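PDB 2GDR: glutathione S-transferase from Burkholderia xenovorans, which reductively dechlorinates metabolites of polychlorinated biphenyls and, as a glutathione transferase, probably conjugates glutathione to electrophilic substrates. Local coordinates for residues V160-S165 / Q179-R184. Sequence-based numbering, arbitrary orientation.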
ATOM      1  N   VAL A 160      -3.674   4.243  14.347  1.00 26.55           N
ATOM      2  CA  VAL A 160      -2.373   4.894  14.462  1.00 26.84           C
ATOM      3  C   VAL A 160      -2.281   6.175  13.615  1.00 26.41           C
ATOM      4  O   VAL A 160      -1.868   7.222  14.117  1.00 26.64           O
ATOM      5  CB  VAL A 160      -1.220   3.904  14.075  1.00 27.26           C
ATOM      6  CG1 VAL A 160       0.115   4.607  14.092  1.00 25.21           C
ATOM      7  CG2 VAL A 160      -1.183   2.740  15.056  1.00 26.97           C
ATOM      8  N   VAL A 161      -2.669   6.101  12.344  1.00 25.58           N
ATOM      9  CA  VAL A 161      -2.612   7.270  11.470  1.00 26.08           C
ATOM     10  C   VAL A 161      -3.488   8.408  12.027  1.00 27.47           C
ATOM     11  O   VAL A 161      -3.125   9.588  11.967  1.00 25.59           O
ATOM     12  CB  VAL A 161      -3.057   6.903  10.023  1.00 26.40           C
ATOM     13  CG1 VAL A 161      -3.115   8.156   9.151  1.00 27.25           C
ATOM     14  CG2 VAL A 161      -2.081   5.890   9.411  1.00 24.35           C
ATOM     15  N   LEU A 162      -4.637   8.046  12.584  1.00 28.49           N
ATOM     16  CA  LEU A 162      -5.546   9.036  13.154  1.00 30.70           C
ATOM     17  C   LEU A 162      -4.898   9.745  14.346  1.00 33.05           C
ATOM     18  O   LEU A 162      -5.321  10.829  14.742  1.00 33.28           O
ATOM     19  CB  LEU A 162      -6.854   8.366  13.595  1.00 28.51           C
ATOM     20  CG  LEU A 162      -7.740   7.808  12.481  1.00 26.65           C
ATOM     21  CD1 LEU A 162      -8.954   7.126  13.078  1.00 24.57           C
ATOM     22  CD2 LEU A 162      -8.158   8.945  11.556  1.00 26.89           C
ATOM     23  N   GLY A 163      -3.863   9.130  14.906  1.00 35.16           N
ATOM     24  CA  GLY A 163      -3.186   9.718  16.045  1.00 37.69           C
ATOM     25  C   GLY A 163      -2.294  10.889  15.683  1.00 39.97           C
ATOM     26  O   GLY A 163      -2.087  11.778  16.510  1.00 41.23           O
ATOM     27  N   TRP A 164      -1.771  10.899  14.458  1.00 41.30           N
ATOM     28  CA  TRP A 164      -0.891  11.975  14.009  1.00 43.35           C
ATOM     29  C   TRP A 164      -1.665  13.250  13.711  1.00 44.35           C
ATOM     30  O   TRP A 164      -1.091  14.338  13.681  1.00 44.06           O
ATOM     31  CB  TRP A 164      -0.137  11.579  12.737  1.00 44.82           C
ATOM     32  CG  TRP A 164       0.600  10.288  12.807  1.00 46.42           C
ATOM     33  CD1 TRP A 164       1.373   9.828  13.839  1.00 47.57           C
ATOM     34  CD2 TRP A 164       0.676   9.300  11.778  1.00 47.92           C
ATOM     35  NE1 TRP A 164       1.928   8.611  13.513  1.00 47.57           N
ATOM     36  CE2 TRP A 164       1.518   8.264  12.251  1.00 48.44           C
ATOM     37  CE3 TRP A 164       0.119   9.189  10.495  1.00 47.69           C
ATOM     38  CZ2 TRP A 164       1.813   7.130  11.487  1.00 48.38           C
ATOM     39  CZ3 TRP A 164       0.412   8.063   9.734  1.00 48.73           C
ATOM     40  CH2 TRP A 164       1.253   7.047  10.234  1.00 49.36           C
ATOM     41  N   SER A 165      -2.964  13.104  13.470  1.00 45.77           N
ATOM     42  CA  SER A 165      -3.823  14.238  13.152  1.00 48.16           C
ATOM     43  C   SER A 165      -3.590  15.431  14.080  1.00 49.25           C
ATOM     44  O   SER A 165      -3.343  16.549  13.621  1.00 49.25           O
ATOM     45  CB  SER A 165      -5.284  13.801  13.211  1.00 48.49           C
ATOM     46  OG  SER A 165      -5.583  13.272  14.487  1.00 53.27           O
ATOM     47  N   GLN A 179     -13.810   9.866  16.022  1.00 34.85           N
ATOM     48  CA  GLN A 179     -13.518   9.987  17.447  1.00 36.41           C
ATOM     49  C   GLN A 179     -14.025   8.763  18.219  1.00 35.92           C
ATOM     50  O   GLN A 179     -13.338   8.248  19.106  1.00 36.65           O
ATOM     51  CB  GLN A 179     -14.186  11.239  18.016  1.00 39.47           C
ATOM     52  CG  GLN A 179     -13.746  12.548  17.370  1.00 42.24           C
ATOM     53  CD  GLN A 179     -14.437  13.755  17.981  1.00 43.02           C
ATOM     54  OE1 GLN A 179     -15.662  13.877  17.929  1.00 42.45           O
ATOM     55  NE2 GLN A 179     -13.652  14.652  18.568  1.00 42.95           N
ATOM     56  N   ALA A 180     -15.235   8.315  17.891  1.00 33.70           N
ATOM     57  CA  ALA A 180     -15.821   7.148  18.543  1.00 32.84           C
ATOM     58  C   ALA A 180     -14.939   5.929  18.272  1.00 32.98           C
ATOM     59  O   ALA A 180     -14.794   5.055  19.123  1.00 32.89           O
ATOM     60  CB  ALA A 180     -17.231   6.909  18.020  1.00 30.53           C
ATOM     61  N   PHE A 181     -14.353   5.892  17.076  1.00 33.34           N
ATOM     62  CA  PHE A 181     -13.457   4.816  16.662  1.00 32.41           C
ATOM     63  C   PHE A 181     -12.164   4.870  17.483  1.00 33.85           C
ATOM     64  O   PHE A 181     -11.713   3.855  18.023  1.00 33.54           O
ATOM     65  CB  PHE A 181     -13.121   4.961  15.178  1.00 31.06           C
ATOM     66  CG  PHE A 181     -12.055   4.014  14.702  1.00 30.33           C
ATOM     67  CD1 PHE A 181     -12.347   2.672  14.473  1.00 30.89           C
ATOM     68  CD2 PHE A 181     -10.757   4.462  14.493  1.00 31.03           C
ATOM     69  CE1 PHE A 181     -11.359   1.791  14.040  1.00 30.67           C
ATOM     70  CE2 PHE A 181      -9.761   3.593  14.062  1.00 31.82           C
ATOM     71  CZ  PHE A 181     -10.064   2.253  13.834  1.00 32.45           C
ATOM     72  N   GLN A 182     -11.569   6.057  17.569  1.00 34.13           N
ATOM     73  CA  GLN A 182     -10.342   6.250  18.332  1.00 35.27           C
ATOM     74  C   GLN A 182     -10.488   5.822  19.785  1.00 35.97           C
ATOM     75  O   GLN A 182      -9.594   5.184  20.342  1.00 36.98           O
ATOM     76  CB  GLN A 182      -9.933   7.710  18.301  1.00 35.79           C
ATOM     77  CG  GLN A 182      -8.742   7.991  17.429  1.00 38.90           C
ATOM     78  CD  GLN A 182      -8.484   9.474  17.305  1.00 39.01           C
ATOM     79  OE1 GLN A 182      -7.450   9.894  16.790  1.00 40.19           O
ATOM     80  NE2 GLN A 182      -9.432  10.280  17.776  1.00 39.09           N
ATOM     81  N   GLY A 183     -11.609   6.186  20.400  1.00 34.89           N
ATOM     82  CA  GLY A 183     -11.834   5.823  21.784  1.00 34.53           C
ATOM     83  C   GLY A 183     -12.067   4.335  21.904  1.00 34.94           C
ATOM     84  O   GLY A 183     -11.784   3.725  22.936  1.00 35.26           O
ATOM     85  N   ARG A 184     -12.576   3.748  20.828  1.00 35.25           N
ATOM     86  CA  ARG A 184     -12.882   2.324  20.781  1.00 35.82           C
ATOM     87  C   ARG A 184     -11.639   1.450  20.609  1.00 35.37           C
ATOM     88  O   ARG A 184     -11.534   0.382  21.218  1.00 35.32           O
ATOM     89  CB  ARG A 184     -13.872   2.074  19.646  1.00 36.24           C
ATOM     90  CG  ARG A 184     -14.386   0.655  19.503  1.00 39.52           C
ATOM     91  CD  ARG A 184     -15.574   0.674  18.556  1.00 42.55           C
ATOM     92  NE  ARG A 184     -15.362   1.671  17.506  1.00 46.12           N
ATOM     93  CZ  ARG A 184     -16.297   2.494  17.041  1.00 46.32           C
ATOM     94  NH1 ARG A 184     -17.532   2.441  17.526  1.00 47.63           N
ATOM     95  NH2 ARG A 184     -15.989   3.387  16.107  1.00 45.81           N
TER
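Leu162 meets Phe181 and Gln182 in a small helix-to-helix contact, partly apolar and partly polar, inside the all-helical C-terminal domain of the glutathione transferase fold. Its modest extent is measured by 147 Å² of buried surface, and the wide spacing by segment axes that come no closer than 10.6 Å, crossing at -117°; side chains therefore have to bridge the gap. One leucine methyl does so: Leu162 CD1 lies 3.5 Å from Phe181 CD2 and 3.8 Å from Phe181 CE2, meeting the ring obliquely, while the two side chains cross at about a right angle. Phe181 has CG anti to its backbone N (chi1 172°), which sets the ring beside Leu162. Gln182 runs extended beyond CG and brings its terminal amide to the C-terminal part of helix 153-164, next to the Leu162 carbonyl. The Ser165 hydroxyl also reaches this carbonyl, with OG modelled 2.5 Å from Leu162 O, a hydrogen bond so short that its exact length is doubtful. Around this contact, Phe181 also packs on Asp155, Leu158 and Phe159 of helix 153-164, Leu172 of the connecting loop touches both Ser165 and Gln182, and Val160 and Val161 pack against helices 12-21 and 89-106, respectively.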